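Local structure of Afp3 (Serratia entomophila, 6RBN) at residues Q311-V321 and V332-D340; Y346-A356 and M432-F440. The protein probably builds, together with Afp2, the contractile sheath that surrounds the inner tube of the anti-feeding prophage, a phage-tail-like injection system. One frame throughout, in Å; residues are numbered along the deposited sequence.

Contact 1 (Q311-V321 and V332-D340); sequences QAELNPKGINV and VWGSRTQKD
Asn320 reaches across to the backbone of Gly334 and Arg336. Its CG lies beside the backbone N (chi1 -64°), a choice that turns the amide to the facing loop. Asn320 CB sits 3.8 Å from Gly334 O. CG passes on toward the carbonyl of Arg336. At the tip the amide splits its work. Asn320 OD1 accepts from Arg336 N at 3.0 Å, with the donor tilted from the side-chain carbonyl plane. Asn320 ND2 gives a nearly straight bond of 2.6 Å to Arg336 O, and that acceptor lies in the amide plane. Both polar atoms of one amide thus grip both backbone polar atoms of one residue. This fixes the rotation of the amide. A further weak bond runs from ND2 to Val206 O.

The Arg336 side chain leaves in extended form and runs past Asn315. Arg336 CD is 3.3 Å from Asn315 O. The Asn315 amide stands at the guanidinium edge, with the two planes 81° apart. Its ND2 bonds to Ser6 O of a second Afp3 subunit, while Arg336 NH2 forms a salt bridge with Glu439.

At the other end Gln311 NE2 meets the Trp333 indole at its edge, 3.3 Å from Trp333 CD1. The OE1 of Gln311 turns to Arg323. Pro8 of the second subunit packs on both Gln311 and Trp333. A weak bond of 3.1 Å from Trp333 N to Val321 O joins the two backbones where strands 322-325 and 329-332 begin and end. The arrangement is a side-chain amide pairing with a backbone as a neighbouring strand would, here between two loops of the subtilisin-like domain of a tail sheath protein.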
loop_
_atom_site.group_PDB
_atom_site.type_symbol
_atom_site.label_atom_id
_atom_site.label_comp_id
_atom_site.label_asym_id
_atom_site.label_seq_id
_atom_site.Cartn_x
_atom_site.Cartn_y
_atom_site.Cartn_z
ATOM N N GLN D 311 26.892 -9.687 -76.525
ATOM C CA GLN D 311 26.925 -9.499 -75.080
ATOM C C GLN D 311 27.362 -10.772 -74.368
ATOM O O GLN D 311 27.933 -10.698 -73.274
ATOM C CB GLN D 311 25.560 -9.029 -74.567
ATOM C CG GLN D 311 25.577 -8.552 -73.118
ATOM C CD GLN D 311 24.252 -8.025 -72.635
ATOM O OE1 GLN D 311 23.265 -8.022 -73.367
ATOM N NE2 GLN D 311 24.221 -7.572 -71.389
ATOM N N ALA D 312 27.153 -11.936 -74.983
ATOM C CA ALA D 312 27.593 -13.206 -74.423
ATOM C C ALA D 312 29.107 -13.353 -74.389
ATOM O O ALA D 312 29.612 -14.166 -73.610
ATOM C CB ALA D 312 26.994 -14.366 -75.216
ATOM N N GLU D 313 29.838 -12.615 -75.220
ATOM C CA GLU D 313 31.290 -12.578 -75.137
ATOM C C GLU D 313 31.791 -11.370 -74.363
ATOM O O GLU D 313 32.987 -11.291 -74.071
ATOM C CB GLU D 313 31.907 -12.577 -76.540
ATOM C CG GLU D 313 31.607 -11.329 -77.339
ATOM C CD GLU D 313 32.153 -11.384 -78.749
ATOM O OE1 GLU D 313 32.761 -12.412 -79.111
ATOM O OE2 GLU D 313 31.970 -10.400 -79.497
ATOM N N LEU D 314 30.902 -10.440 -74.030
ATOM C CA LEU D 314 31.224 -9.247 -73.261
ATOM C C LEU D 314 30.872 -9.356 -71.787
ATOM O O LEU D 314 31.629 -8.856 -70.955
ATOM C CB LEU D 314 30.514 -8.033 -73.867
ATOM C CG LEU D 314 31.265 -7.121 -74.838
ATOM C CD1 LEU D 314 31.917 -7.855 -75.984
ATOM C CD2 LEU D 314 30.254 -6.137 -75.393
ATOM N N ASN D 315 29.757 -9.989 -71.433
ATOM C CA ASN D 315 29.364 -10.063 -70.027
ATOM C C ASN D 315 30.247 -10.967 -69.162
ATOM O O ASN D 315 30.294 -10.757 -67.945
ATOM C CB ASN D 315 27.918 -10.521 -69.870
ATOM C CG ASN D 315 27.328 -10.112 -68.531
ATOM O OD1 ASN D 315 27.864 -9.251 -67.837
ATOM N ND2 ASN D 315 26.274 -10.783 -68.128
ATOM N N PRO D 316 30.982 -11.992 -69.696
ATOM C CA PRO D 316 32.092 -12.526 -68.886
ATOM C C PRO D 316 33.381 -11.719 -68.995
ATOM O O PRO D 316 34.488 -12.264 -68.992
ATOM C CB PRO D 316 32.281 -13.942 -69.441
ATOM C CG PRO D 316 30.991 -14.289 -70.033
ATOM C CD PRO D 316 30.494 -13.021 -70.633
ATOM N N LYS D 317 33.207 -10.405 -69.067
ATOM C CA LYS D 317 34.119 -9.353 -68.668
ATOM C C LYS D 317 33.211 -8.299 -68.054
ATOM O O LYS D 317 31.987 -8.405 -68.135
ATOM C CB LYS D 317 34.916 -8.781 -69.849
ATOM C CG LYS D 317 35.882 -9.746 -70.502
ATOM C CD LYS D 317 36.651 -9.086 -71.628
ATOM C CE LYS D 317 35.764 -8.860 -72.835
ATOM N NZ LYS D 317 35.335 -10.155 -73.423
ATOM N N GLY D 318 33.779 -7.282 -67.433
ATOM C CA GLY D 318 32.867 -6.263 -66.956
ATOM C C GLY D 318 32.639 -5.230 -68.032
ATOM O O GLY D 318 33.393 -4.264 -68.122
ATOM N N ILE D 319 31.598 -5.395 -68.852
ATOM C CA ILE D 319 31.335 -4.481 -69.953
ATOM C C ILE D 319 29.996 -3.769 -69.795
ATOM O O ILE D 319 29.881 -2.588 -70.142
ATOM C CB ILE D 319 31.435 -5.197 -71.316
ATOM C CG1 ILE D 319 32.800 -5.873 -71.451
ATOM C CG2 ILE D 319 31.357 -4.214 -72.451
ATOM C CD1 ILE D 319 33.982 -4.926 -71.362
ATOM N N ASN D 320 28.975 -4.460 -69.271
ATOM C CA ASN D 320 27.745 -3.867 -68.724
ATOM C C ASN D 320 26.984 -3.050 -69.777
ATOM O O ASN D 320 26.912 -1.823 -69.726
ATOM C CB ASN D 320 28.054 -3.014 -67.492
ATOM C CG ASN D 320 28.609 -3.822 -66.352
ATOM O OD1 ASN D 320 28.187 -4.948 -66.116
ATOM N ND2 ASN D 320 29.560 -3.252 -65.630
ATOM N N VAL D 321 26.454 -3.776 -70.751
ATOM C CA VAL D 321 25.881 -3.171 -71.946
ATOM C C VAL D 321 24.586 -2.429 -71.615
ATOM O O VAL D 321 23.732 -2.911 -70.873
ATOM C CB VAL D 321 25.652 -4.262 -73.004
ATOM C CG1 VAL D 321 25.034 -3.688 -74.233
ATOM C CG2 VAL D 321 26.962 -4.948 -73.339
ATOM N N VAL D 332 19.858 0.038 -68.467
ATOM C CA VAL D 332 21.197 -0.423 -68.132
ATOM C C VAL D 332 21.123 -1.892 -67.725
ATOM O O VAL D 332 20.229 -2.315 -66.987
ATOM C CB VAL D 332 21.823 0.477 -67.045
ATOM C CG1 VAL D 332 20.934 0.594 -65.825
ATOM C CG2 VAL D 332 23.198 -0.025 -66.650
ATOM N N TRP D 333 22.025 -2.699 -68.277
ATOM C CA TRP D 333 21.810 -4.144 -68.278
ATOM C C TRP D 333 23.153 -4.820 -68.026
ATOM O O TRP D 333 23.894 -5.113 -68.966
ATOM C CB TRP D 333 21.189 -4.568 -69.600
ATOM C CG TRP D 333 20.615 -5.932 -69.647
ATOM C CD1 TRP D 333 21.142 -7.020 -70.260
ATOM C CD2 TRP D 333 19.370 -6.354 -69.083
ATOM N NE1 TRP D 333 20.314 -8.101 -70.107
ATOM C CE2 TRP D 333 19.219 -7.716 -69.382
ATOM C CE3 TRP D 333 18.376 -5.712 -68.342
ATOM C CZ2 TRP D 333 18.113 -8.448 -68.972
ATOM C CZ3 TRP D 333 17.282 -6.442 -67.939
ATOM C CH2 TRP D 333 17.158 -7.794 -68.252
ATOM N N GLY D 334 23.447 -5.081 -66.756
ATOM C CA GLY D 334 24.722 -5.636 -66.358
ATOM C C GLY D 334 25.253 -4.957 -65.116
ATOM O O GLY D 334 25.205 -3.729 -65.013
ATOM N N SER D 335 25.758 -5.736 -64.164
ATOM C CA SER D 335 26.234 -5.194 -62.896
ATOM C C SER D 335 27.520 -5.883 -62.454
ATOM O O SER D 335 27.670 -6.280 -61.299
ATOM C CB SER D 335 25.159 -5.317 -61.823
ATOM O OG SER D 335 24.919 -6.677 -61.519
ATOM N N ARG D 336 28.472 -6.036 -63.368
ATOM C CA ARG D 336 29.757 -6.638 -63.049
ATOM C C ARG D 336 30.879 -5.609 -63.047
ATOM O O ARG D 336 30.820 -4.592 -63.739
ATOM C CB ARG D 336 30.117 -7.757 -64.026
ATOM C CG ARG D 336 29.455 -9.082 -63.734
ATOM C CD ARG D 336 29.975 -10.135 -64.688
ATOM N NE ARG D 336 29.594 -11.487 -64.295
ATOM C CZ ARG D 336 28.480 -12.091 -64.680
ATOM N NH1 ARG D 336 27.628 -11.451 -65.459
ATOM N NH2 ARG D 336 28.209 -13.323 -64.277
ATOM N N THR D 337 31.906 -5.902 -62.252
ATOM C CA THR D 337 33.138 -5.132 -62.213
ATOM C C THR D 337 34.195 -5.801 -63.085
ATOM O O THR D 337 33.963 -6.838 -63.707
ATOM C CB THR D 337 33.642 -4.993 -60.776
ATOM O OG1 THR D 337 33.919 -6.290 -60.238
ATOM C CG2 THR D 337 32.611 -4.310 -59.907
ATOM N N GLN D 338 35.384 -5.201 -63.126
ATOM C CA GLN D 338 36.493 -5.762 -63.884
ATOM C C GLN D 338 37.127 -6.972 -63.216
ATOM O O GLN D 338 37.833 -7.730 -63.886
ATOM C CB GLN D 338 37.563 -4.698 -64.108
ATOM C CG GLN D 338 37.181 -3.641 -65.101
ATOM C CD GLN D 338 37.064 -4.207 -66.487
ATOM O OE1 GLN D 338 35.979 -4.304 -67.035
ATOM N NE2 GLN D 338 38.186 -4.611 -67.054
ATOM N N LYS D 339 36.897 -7.168 -61.923
ATOM C CA LYS D 339 37.511 -8.281 -61.213
ATOM C C LYS D 339 36.744 -9.565 -61.490
ATOM O O LYS D 339 35.518 -9.609 -61.353
ATOM C CB LYS D 339 37.540 -7.987 -59.716
ATOM C CG LYS D 339 38.277 -9.011 -58.891
ATOM C CD LYS D 339 39.768 -8.921 -59.124
ATOM C CE LYS D 339 40.524 -9.864 -58.211
ATOM N NZ LYS D 339 41.987 -9.820 -58.472
ATOM N N ASP D 340 37.462 -10.616 -61.877
ATOM C CA ASP D 340 36.856 -11.898 -62.205
ATOM C C ASP D 340 36.808 -12.830 -60.997
ATOM O O ASP D 340 36.473 -14.010 -61.136
ATOM C CB ASP D 340 37.623 -12.549 -63.360
ATOM C CG ASP D 340 36.785 -13.549 -64.143
ATOM O OD1 ASP D 340 35.587 -13.707 -63.834
ATOM O OD2 ASP D 340 37.332 -14.183 -65.070
#

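Contact 2 (Y346-A356 and M432-F440); sequences YIPVRRLFDAA and MAAVRPAEF
Tyr346 carries its CG beside the backbone N (chi1 -66°), and this directs the ring from the N-cap of helix 347-364 onto Pro437. Met432 bends at its last torsion (chi3 -79°), which turns the methyl CE in between Phe353 and Ala356.

Pro437 CD lies over the centre of the Tyr346 ring, a CH-pi contact of 4.1 Å to the centroid. Glu439 is at the ring edge. Tyr346 OH donates to Glu439 OE2 at 2.7 Å and meets it from above the carboxylate plane. That same oxygen also pairs with Arg336, so it receives both a hydroxyl and a positive charge. These would probably stabilise its negative form.

The two segments belong to the C-terminal domain of the tail sheath family. Pro437, Ala438 and Phe440 continue an antiparallel sheet with a strand of an Afp2 chain, so the helix packs against a segment of its own chain that also pairs with Afp2. Gln350 of another Afp2 chain packs on Val349 and Phe353.

Further along the helix, Val349 and Arg436 cross at about a right angle. Arg436 NH1 is 3.4 Å from Val349 CG1. Ala434 CB touches Leu352 CD2 at 3.9 Å and Val349 CG1 at 4.1 Å. Met432 CE is 3.6 Å from Phe353 CD1 and 3.7 Å from Ala356 CB. Its sulfur makes an oblique Met-aromatic contact with the Phe353 ring.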
loop_
_atom_site.group_PDB
_atom_site.type_symbol
_atom_site.label_atom_id
_atom_site.label_comp_id
_atom_site.label_asym_id
_atom_site.label_seq_id
_atom_site.Cartn_x
_atom_site.Cartn_y
_atom_site.Cartn_z
ATOM N N TYR D 346 30.557 -8.564 -58.574
ATOM C CA TYR D 346 29.398 -7.723 -58.823
ATOM C C TYR D 346 29.606 -6.313 -58.292
ATOM O O TYR D 346 30.331 -6.101 -57.318
ATOM C CB TYR D 346 28.145 -8.330 -58.198
ATOM C CG TYR D 346 27.738 -9.634 -58.833
ATOM C CD1 TYR D 346 27.077 -9.651 -60.052
ATOM C CD2 TYR D 346 28.007 -10.843 -58.215
ATOM C CE1 TYR D 346 26.702 -10.838 -60.638
ATOM C CE2 TYR D 346 27.635 -12.036 -58.793
ATOM C CZ TYR D 346 26.983 -12.026 -60.004
ATOM O OH TYR D 346 26.609 -13.215 -60.585
ATOM N N ILE D 347 28.968 -5.354 -58.964
ATOM C CA ILE D 347 28.948 -3.974 -58.461
ATOM C C ILE D 347 28.281 -3.823 -57.099
ATOM O O ILE D 347 28.874 -3.163 -56.230
ATOM C CB ILE D 347 28.364 -3.036 -59.527
ATOM C CG1 ILE D 347 29.209 -3.077 -60.794
ATOM C CG2 ILE D 347 28.298 -1.609 -59.027
ATOM C CD1 ILE D 347 28.567 -2.381 -61.956
ATOM N N PRO D 348 27.068 -4.368 -56.817
ATOM C CA PRO D 348 26.464 -4.063 -55.505
ATOM C C PRO D 348 27.154 -4.721 -54.322
ATOM O O PRO D 348 27.008 -4.243 -53.194
ATOM C CB PRO D 348 25.029 -4.569 -55.656
ATOM C CG PRO D 348 25.113 -5.623 -56.625
ATOM C CD PRO D 348 26.112 -5.164 -57.618
ATOM N N VAL D 349 27.898 -5.803 -54.542
ATOM C CA VAL D 349 28.689 -6.379 -53.461
ATOM C C VAL D 349 29.909 -5.513 -53.186
ATOM O O VAL D 349 30.301 -5.310 -52.031
ATOM C CB VAL D 349 29.072 -7.828 -53.811
ATOM C CG1 VAL D 349 29.916 -8.455 -52.718
ATOM C CG2 VAL D 349 27.827 -8.648 -54.061
ATOM N N ARG D 350 30.507 -4.953 -54.238
ATOM C CA ARG D 350 31.699 -4.133 -54.076
ATOM C C ARG D 350 31.378 -2.784 -53.445
ATOM O O ARG D 350 32.089 -2.336 -52.540
ATOM C CB ARG D 350 32.376 -3.942 -55.431
ATOM C CG ARG D 350 33.542 -2.976 -55.452
ATOM C CD ARG D 350 34.784 -3.518 -54.768
ATOM N NE ARG D 350 34.864 -3.133 -53.365
ATOM C CZ ARG D 350 35.804 -3.553 -52.528
ATOM N NH1 ARG D 350 36.758 -4.369 -52.954
ATOM N NH2 ARG D 350 35.799 -3.152 -51.267
ATOM N N ARG D 351 30.314 -2.124 -53.899
ATOM C CA ARG D 351 29.968 -0.817 -53.360
ATOM C C ARG D 351 29.267 -0.888 -52.012
ATOM O O ARG D 351 29.125 0.148 -51.359
ATOM C CB ARG D 351 29.096 -0.039 -54.347
ATOM C CG ARG D 351 29.836 0.394 -55.594
ATOM C CD ARG D 351 28.952 1.192 -56.531
ATOM N NE ARG D 351 28.571 2.482 -55.969
ATOM C CZ ARG D 351 27.328 2.809 -55.633
ATOM N NH1 ARG D 351 26.344 1.943 -55.810
ATOM N NH2 ARG D 351 27.071 4.007 -55.127
ATOM N N LEU D 352 28.811 -2.066 -51.586
ATOM C CA LEU D 352 28.348 -2.220 -50.213
ATOM C C LEU D 352 29.517 -2.161 -49.243
ATOM O O LEU D 352 29.455 -1.472 -48.220
ATOM C CB LEU D 352 27.591 -3.534 -50.048
ATOM C CG LEU D 352 27.093 -3.851 -48.641
ATOM C CD1 LEU D 352 26.074 -2.833 -48.185
ATOM C CD2 LEU D 352 26.522 -5.248 -48.593
ATOM N N PHE D 353 30.594 -2.884 -49.552
ATOM C CA PHE D 353 31.796 -2.844 -48.732
ATOM C C PHE D 353 32.499 -1.496 -48.788
ATOM O O PHE D 353 33.087 -1.083 -47.789
ATOM C CB PHE D 353 32.752 -3.958 -49.150
ATOM C CG PHE D 353 32.403 -5.298 -48.577
ATOM C CD1 PHE D 353 32.936 -5.699 -47.367
ATOM C CD2 PHE D 353 31.510 -6.133 -49.217
ATOM C CE1 PHE D 353 32.611 -6.925 -46.829
ATOM C CE2 PHE D 353 31.178 -7.359 -48.679
ATOM C CZ PHE D 353 31.729 -7.752 -47.483
ATOM N N ASP D 354 32.448 -0.794 -49.918
ATOM C CA ASP D 354 33.049 0.535 -49.962
ATOM C C ASP D 354 32.243 1.543 -49.156
ATOM O O ASP D 354 32.819 2.466 -48.572
ATOM C CB ASP D 354 33.191 1.019 -51.402
ATOM C CG ASP D 354 34.250 0.262 -52.171
ATOM O OD1 ASP D 354 35.190 -0.260 -51.534
ATOM O OD2 ASP D 354 34.157 0.204 -53.411
ATOM N N ALA D 355 30.920 1.383 -49.104
ATOM C CA ALA D 355 30.090 2.311 -48.350
ATOM C C ALA D 355 30.086 1.999 -46.864
ATOM O O ALA D 355 29.934 2.911 -46.046
ATOM C CB ALA D 355 28.658 2.297 -48.880
ATOM N N ALA D 356 30.235 0.728 -46.495
ATOM C CA ALA D 356 30.281 0.382 -45.080
ATOM C C ALA D 356 31.614 0.774 -44.465
ATOM O O ALA D 356 31.662 1.225 -43.319
ATOM C CB ALA D 356 30.020 -1.108 -44.892
ATOM N N MET D 432 31.662 -9.288 -42.988
ATOM C CA MET D 432 30.277 -9.170 -43.419
ATOM C C MET D 432 29.955 -10.264 -44.422
ATOM O O MET D 432 30.839 -10.972 -44.906
ATOM C CB MET D 432 29.982 -7.801 -44.040
ATOM C CG MET D 432 29.868 -6.669 -43.048
ATOM S SD MET D 432 29.483 -5.105 -43.845
ATOM C CE MET D 432 31.094 -4.652 -44.452
ATOM N N ALA D 433 28.667 -10.390 -44.736
ATOM C CA ALA D 433 28.184 -11.384 -45.688
ATOM C C ALA D 433 27.103 -10.740 -46.542
ATOM O O ALA D 433 26.009 -10.456 -46.046
ATOM C CB ALA D 433 27.648 -12.622 -44.975
ATOM N N ALA D 434 27.398 -10.521 -47.817
ATOM C CA ALA D 434 26.476 -9.879 -48.738
ATOM C C ALA D 434 25.743 -10.913 -49.582
ATOM O O ALA D 434 26.150 -12.073 -49.682
ATOM C CB ALA D 434 27.218 -8.896 -49.646
ATOM N N VAL D 435 24.646 -10.476 -50.192
ATOM C CA VAL D 435 23.816 -11.317 -51.044
ATOM C C VAL D 435 24.085 -10.938 -52.498
ATOM O O VAL D 435 24.347 -9.771 -52.811
ATOM C CB VAL D 435 22.323 -11.194 -50.657
ATOM C CG1 VAL D 435 21.783 -9.782 -50.866
ATOM C CG2 VAL D 435 21.462 -12.234 -51.366
ATOM N N ARG D 436 24.085 -11.956 -53.391
ATOM C CA ARG D 436 24.392 -11.778 -54.799
ATOM C C ARG D 436 23.114 -11.745 -55.628
ATOM O O ARG D 436 22.146 -12.442 -55.312
ATOM C CB ARG D 436 25.299 -12.905 -55.304
ATOM C CG ARG D 436 26.766 -12.753 -54.936
ATOM C CD ARG D 436 27.092 -13.419 -53.616
ATOM N NE ARG D 436 28.528 -13.461 -53.374
ATOM C CZ ARG D 436 29.186 -12.559 -52.660
ATOM N NH1 ARG D 436 28.534 -11.549 -52.110
ATOM N NH2 ARG D 436 30.495 -12.668 -52.489
ATOM N N PRO D 437 23.067 -10.946 -56.692
ATOM C CA PRO D 437 21.836 -10.828 -57.475
ATOM C C PRO D 437 21.602 -12.023 -58.387
ATOM O O PRO D 437 22.514 -12.772 -58.735
ATOM C CB PRO D 437 22.065 -9.557 -58.297
ATOM C CG PRO D 437 23.526 -9.468 -58.430
ATOM C CD PRO D 437 24.091 -9.991 -57.147
ATOM N N ALA D 438 20.336 -12.186 -58.770
ATOM C CA ALA D 438 19.918 -13.204 -59.728
ATOM C C ALA D 438 19.961 -12.594 -61.118
ATOM O O ALA D 438 19.119 -11.761 -61.463
ATOM C CB ALA D 438 18.512 -13.710 -59.424
ATOM N N GLU D 439 20.925 -13.018 -61.924
ATOM C CA GLU D 439 21.069 -12.480 -63.264
ATOM C C GLU D 439 20.738 -13.475 -64.363
ATOM O O GLU D 439 20.762 -13.099 -65.531
ATOM C CB GLU D 439 22.483 -11.933 -63.460
ATOM C CG GLU D 439 23.566 -12.938 -63.221
ATOM C CD GLU D 439 24.942 -12.361 -63.442
ATOM O OE1 GLU D 439 25.033 -11.188 -63.855
ATOM O OE2 GLU D 439 25.929 -13.075 -63.187
ATOM N N PHE D 440 20.415 -14.720 -64.038
ATOM C CA PHE D 440 20.022 -15.678 -65.062
ATOM C C PHE D 440 18.722 -16.341 -64.644
ATOM O O PHE D 440 18.624 -16.871 -63.535
ATOM C CB PHE D 440 21.099 -16.738 -65.289
ATOM C CG PHE D 440 22.440 -16.168 -65.628
ATOM C CD1 PHE D 440 22.658 -15.552 -66.841
ATOM C CD2 PHE D 440 23.495 -16.289 -64.745
ATOM C CE1 PHE D 440 23.898 -15.031 -67.151
ATOM C CE2 PHE D 440 24.736 -15.780 -65.056
ATOM C CZ PHE D 440 24.935 -15.147 -66.260
#

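How the contacts relate
The centres of the two contacts lie about 15 Å apart. Contact 1 closes before contact 2 opens. The first belongs to the subtilisin-like part of the sheath protein, the second to its C-terminal domain. They touch directly. Ser335 O probably accepts a hydrogen bond from Ile347 N at 2.8 Å, at the start of helix 347-364. Ile347 CD1 also packs on Arg336 O. A charged pair spans the two contacts as well, from the loop of contact 1 to the segment that pairs with an Afp2 strand. Both contacts reach the second Afp3 subunit. This junction therefore links these two parts within one chain and lies beside its intersubunit contacts in the extended sheath.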